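Local coordinates for protein ornithine carbamoyltransferase (Giardia intestinalis, PDB 3GRF) that probably catalyses the reversible reaction of carbamoyl phosphate with ornithine to give citrulline and phosphate, as part of arginine degradation in Giardia, at residues R27-K32 / I145-T150; C192-K197 / T261-D266. All blocks are in the same frame, centred on the assembly; numbering follows the deposited sequence.

Contact 1. Residues R27-K32 / I145-T150; sequences RALDMK and IKEKFT
Glu147 leans across to helix 18-33, where its aliphatic part meets Leu29 and its carboxylate meets Lys32. CB lies 4.0 Å from Leu29 CD2. CG stays near the same methyl. The chain leaves with CG anti to the backbone N (chi1 -166°) and runs on extended, so the carboxylate is carried past the leucine to the lysine. There OE2 takes a hydrogen bond from Lys32 NZ at 2.7 Å, on its syn lone pair, and the two charged groups form a salt bridge. Lys32 is fully stretched and crosses the glutamate at about a right angle. The other oxygen, OE1, is 3.5 Å from Lys32 NZ and accepts from Asn309 ND2. Asn309 OD1 in turn accepts from Lys32 NZ, so this one amide ties both charged groups and should hold the carboxylate against rotation.

Leu29 reaches helix 135-151 with both methyls, CD2 on Glu147 and CD1 on Lys146 CD at 3.7 Å. The ammonium group of Lys146 goes on to a salt bridge with Asp26.

The axes of 27-32 and 145-150 are 11.1 Å apart at closest approach, and their directions differ by 66°. This is wide helix packing at the surface, with one leucine between and a salt bridge beside it. It joins helix 18-33 to helix 135-151, an interdomain helix of the transcarbamoylase fold, with helix 303-322 supplying Asn309.

Contact 2. Residues C192-K197 / T261-D266; sequences CCPDHK and TPFQVD
Phe263 lays its ring against the backbone of Cys193 and Pro194. The peptide group between these two residues covers part of one ring face. Cys193 C stands 3.3 Å above the ring plane and Pro194 N 3.5 Å above it, both offset toward the rim. Cys193 O comes to 3.0 Å from Phe263 CZ, a close fit. Pro194 adds its own ring to this packing. Its CD makes a CH-pi contact 4.2 Å from the Phe263 centroid, 21° off the ring normal. Its CG meets Phe263 CD2 at 3.8 Å, and the two side chains run obliquely past one another. From the same side of the ring, Cys192 O approaches Phe263 CD1 obliquely, at 3.3 Å. Phe263 CG is anti to its carbonyl carbon (chi1 -69°), which directs the ring to the 192-197 backbone. The grip is thus van der Waals and CH-pi, and all four touching residues are buried.

The phenylalanine packs on the chain at the end of strand 188-192, where it leaves the five-stranded parallel sheet. Helix 256-260 brings Val259 and Leu260 to Pro194. Cys228, at the start of helix 228-232, touches both Cys192 and Phe263, and its disulfide runs to Cys167 at the end of neighbouring strand 164-167.

Contact 1 closes before contact 2 opens along the chain. Their centres are 30 Å apart, with nearest atoms about 14 Å apart. Helix 18-33 is part of the carbamoyl-phosphate binding domain, and helix 135-151 runs from it toward the second domain. Contact 2 lies in that second domain, which in this family binds aspartate or ornithine. Each contact has a segment bordering its five-stranded parallel sheet. Ile145 and Phe149, on the helix of contact 1, pack on outer strand 278-281. Contact 2 lies at the end of strand 188-192, beyond the central strand 164-167. One contact therefore ties helices near the domain junction, while the other fastens two loops together. Neither touches another subunit of the trimer.

Contact 1. Residues R27-K32 / I145-T150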
# COMPACT_ATOMS: atom_id res chain seq x y z
N ARG A 27 -17.76 -2.77 21.63
CA ARG A 27 -17.01 -1.66 21.04
C ARG A 27 -17.18 -1.73 19.49
O ARG A 27 -17.48 -0.74 18.82
CB ARG A 27 -15.55 -1.76 21.48
CG ARG A 27 -14.68 -0.65 21.02
CD ARG A 27 -14.29 0.13 22.22
NE ARG A 27 -13.31 1.15 21.90
CZ ARG A 27 -13.27 2.34 22.49
NH1 ARG A 27 -14.20 2.67 23.39
NH2 ARG A 27 -12.35 3.20 22.14
N ALA A 28 -17.03 -2.93 18.94
CA ALA A 28 -17.24 -3.15 17.50
C ALA A 28 -18.62 -2.66 17.10
O ALA A 28 -18.80 -2.04 16.07
CB ALA A 28 -17.14 -4.66 17.17
N LEU A 29 -19.62 -3.00 17.92
CA LEU A 29 -21.01 -2.63 17.64
C LEU A 29 -21.19 -1.11 17.72
O LEU A 29 -21.93 -0.51 16.92
CB LEU A 29 -21.94 -3.32 18.63
CG LEU A 29 -22.27 -4.78 18.41
CD1 LEU A 29 -23.01 -5.27 19.65
CD2 LEU A 29 -23.09 -4.94 17.12
N ASP A 30 -20.51 -0.49 18.67
CA ASP A 30 -20.65 0.98 18.76
C ASP A 30 -19.88 1.70 17.67
O ASP A 30 -20.27 2.77 17.25
CB ASP A 30 -20.21 1.54 20.11
CG ASP A 30 -20.51 3.04 20.24
OD1 ASP A 30 -19.59 3.83 20.46
OD2 ASP A 30 -21.69 3.43 20.07
N MET A 31 -18.76 1.12 17.23
CA MET A 31 -18.01 1.68 16.08
C MET A 31 -18.73 1.47 14.77
O MET A 31 -18.54 2.25 13.86
CB MET A 31 -16.63 1.04 15.96
CG MET A 31 -15.76 1.27 17.17
SD MET A 31 -14.28 0.33 17.02
CE MET A 31 -13.17 1.22 18.12
N LYS A 32 -19.53 0.41 14.68
CA LYS A 32 -20.42 0.23 13.53
C LYS A 32 -21.45 1.28 13.35
O LYS A 32 -21.67 1.78 12.23
CB LYS A 32 -21.09 -1.14 13.56
CG LYS A 32 -21.60 -1.47 12.16
CD LYS A 32 -22.24 -2.86 12.12
CE LYS A 32 -22.76 -3.10 10.70
NZ LYS A 32 -23.42 -4.44 10.55
N ILE A 145 -23.49 -12.41 15.67
CA ILE A 145 -24.51 -13.14 16.42
C ILE A 145 -25.23 -12.14 17.38
O ILE A 145 -26.45 -12.07 17.36
CB ILE A 145 -23.91 -14.36 17.18
CG1 ILE A 145 -23.55 -15.48 16.18
CG2 ILE A 145 -24.86 -14.94 18.27
CD1 ILE A 145 -22.51 -16.52 16.72
N LYS A 146 -24.50 -11.34 18.15
CA LYS A 146 -25.19 -10.40 19.06
C LYS A 146 -26.06 -9.38 18.35
O LYS A 146 -27.15 -9.03 18.82
CB LYS A 146 -24.21 -9.63 19.98
CG LYS A 146 -24.95 -8.45 20.72
CD LYS A 146 -24.13 -8.00 21.93
CE LYS A 146 -24.91 -7.04 22.80
NZ LYS A 146 -23.94 -6.56 23.82
N GLU A 147 -25.52 -8.84 17.26
CA GLU A 147 -26.19 -7.91 16.38
C GLU A 147 -27.48 -8.45 15.82
O GLU A 147 -28.51 -7.83 15.93
CB GLU A 147 -25.28 -7.61 15.19
CG GLU A 147 -25.72 -6.41 14.40
CD GLU A 147 -24.79 -6.13 13.25
OE1 GLU A 147 -24.36 -7.09 12.57
OE2 GLU A 147 -24.50 -4.95 13.01
N LYS A 148 -27.40 -9.60 15.16
CA LYS A 148 -28.59 -10.23 14.58
C LYS A 148 -29.70 -10.51 15.60
O LYS A 148 -30.83 -10.07 15.42
CB LYS A 148 -28.23 -11.51 13.81
CG LYS A 148 -27.40 -11.23 12.60
CD LYS A 148 -28.17 -10.35 11.60
CE LYS A 148 -27.21 -9.55 10.70
NZ LYS A 148 -27.92 -8.64 9.75
N PHE A 149 -29.36 -11.24 16.68
CA PHE A 149 -30.36 -11.63 17.67
C PHE A 149 -30.93 -10.45 18.45
O PHE A 149 -32.10 -10.46 18.79
CB PHE A 149 -29.78 -12.71 18.57
CG PHE A 149 -29.71 -14.05 17.89
CD1 PHE A 149 -28.50 -14.63 17.59
CD2 PHE A 149 -30.88 -14.72 17.53
CE1 PHE A 149 -28.43 -15.89 16.95
CE2 PHE A 149 -30.83 -15.97 16.89
CZ PHE A 149 -29.59 -16.57 16.60
N THR A 150 -30.12 -9.43 18.69
CA THR A 150 -30.59 -8.21 19.38
C THR A 150 -31.66 -7.46 18.58
O THR A 150 -32.59 -6.90 19.16
CB THR A 150 -29.42 -7.26 19.72
OG1 THR A 150 -28.64 -7.84 20.77
CG2 THR A 150 -29.90 -5.91 20.18

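Contact 2. Residues C192-K197 / T261-D266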
# COMPACT_ATOMS: atom_id res chain seq x y z
N CYS A 192 -20.19 -30.65 15.04
CA CYS A 192 -20.78 -31.75 14.24
C CYS A 192 -19.80 -32.22 13.19
O CYS A 192 -19.63 -31.60 12.15
CB CYS A 192 -22.12 -31.29 13.66
SG CYS A 192 -23.32 -30.73 14.92
N CYS A 193 -19.15 -33.32 13.46
CA CYS A 193 -18.07 -33.72 12.57
C CYS A 193 -18.13 -35.21 12.30
O CYS A 193 -18.81 -35.94 13.01
CB CYS A 193 -16.72 -33.35 13.16
SG CYS A 193 -16.42 -34.05 14.80
N PRO A 194 -17.41 -35.66 11.25
CA PRO A 194 -17.29 -37.08 10.99
C PRO A 194 -16.55 -37.80 12.11
O PRO A 194 -15.46 -37.38 12.54
CB PRO A 194 -16.47 -37.13 9.70
CG PRO A 194 -16.62 -35.76 9.06
CD PRO A 194 -16.71 -34.84 10.23
N ASP A 195 -17.12 -38.91 12.55
CA ASP A 195 -16.43 -39.76 13.48
C ASP A 195 -15.18 -40.36 12.88
O ASP A 195 -15.16 -41.53 12.53
CB ASP A 195 -17.35 -40.85 13.99
CG ASP A 195 -16.78 -41.55 15.22
OD1 ASP A 195 -17.57 -42.17 15.98
OD2 ASP A 195 -15.54 -41.46 15.42
N HIS A 196 -14.14 -39.54 12.79
CA HIS A 196 -12.89 -39.85 12.11
C HIS A 196 -11.77 -38.97 12.67
O HIS A 196 -11.83 -37.74 12.63
CB HIS A 196 -13.03 -39.61 10.61
CG HIS A 196 -11.85 -40.09 9.82
ND1 HIS A 196 -10.55 -39.70 10.09
CD2 HIS A 196 -11.77 -40.90 8.73
CE1 HIS A 196 -9.73 -40.27 9.23
NE2 HIS A 196 -10.45 -40.99 8.39
N LYS A 197 -10.74 -39.62 13.20
CA LYS A 197 -9.67 -38.95 13.92
C LYS A 197 -9.21 -37.67 13.22
O LYS A 197 -8.92 -36.68 13.88
CB LYS A 197 -8.50 -39.92 14.17
CG LYS A 197 -8.95 -41.29 14.70
CD LYS A 197 -8.47 -41.58 16.15
CE LYS A 197 -9.66 -41.79 17.13
NZ LYS A 197 -9.50 -42.92 18.15
N THR A 261 -19.38 -35.43 3.23
CA THR A 261 -20.70 -35.20 2.61
C THR A 261 -21.92 -35.28 3.54
O THR A 261 -22.85 -34.49 3.35
CB THR A 261 -20.93 -36.12 1.39
OG1 THR A 261 -19.98 -35.78 0.37
CG2 THR A 261 -22.34 -35.94 0.82
N PRO A 262 -21.94 -36.25 4.49
CA PRO A 262 -23.01 -36.25 5.50
C PRO A 262 -23.04 -34.99 6.41
O PRO A 262 -23.98 -34.85 7.22
CB PRO A 262 -22.73 -37.52 6.32
CG PRO A 262 -21.85 -38.34 5.51
CD PRO A 262 -21.06 -37.43 4.64
N PHE A 263 -22.06 -34.09 6.26
CA PHE A 263 -22.00 -32.89 7.09
C PHE A 263 -22.18 -31.63 6.34
O PHE A 263 -21.90 -30.54 6.86
CB PHE A 263 -20.74 -32.86 7.94
CG PHE A 263 -20.79 -33.89 9.01
CD1 PHE A 263 -21.35 -33.60 10.25
CD2 PHE A 263 -20.40 -35.19 8.74
CE1 PHE A 263 -21.44 -34.58 11.22
CE2 PHE A 263 -20.50 -36.19 9.71
CZ PHE A 263 -21.03 -35.89 10.94
N GLN A 264 -22.70 -31.76 5.13
CA GLN A 264 -23.08 -30.62 4.31
C GLN A 264 -24.26 -29.94 4.96
O GLN A 264 -25.23 -30.61 5.32
CB GLN A 264 -23.53 -31.12 2.94
CG GLN A 264 -24.06 -30.01 2.03
CD GLN A 264 -24.17 -30.49 0.64
OE1 GLN A 264 -25.09 -31.20 0.30
NE2 GLN A 264 -23.20 -30.14 -0.19
N VAL A 265 -24.21 -28.62 5.14
CA VAL A 265 -25.40 -27.95 5.67
C VAL A 265 -26.44 -27.75 4.54
O VAL A 265 -26.28 -26.88 3.70
CB VAL A 265 -25.10 -26.63 6.47
CG1 VAL A 265 -26.36 -26.07 7.00
CG2 VAL A 265 -24.12 -26.87 7.63
N ASP A 266 -27.47 -28.61 4.51
CA ASP A 266 -28.57 -28.50 3.53
C ASP A 266 -29.91 -28.05 4.16
O ASP A 266 -29.96 -27.63 5.33
CB ASP A 266 -28.71 -29.83 2.73
CG ASP A 266 -29.04 -31.05 3.62
OD1 ASP A 266 -28.99 -32.15 3.12
OD2 ASP A 266 -29.37 -30.93 4.82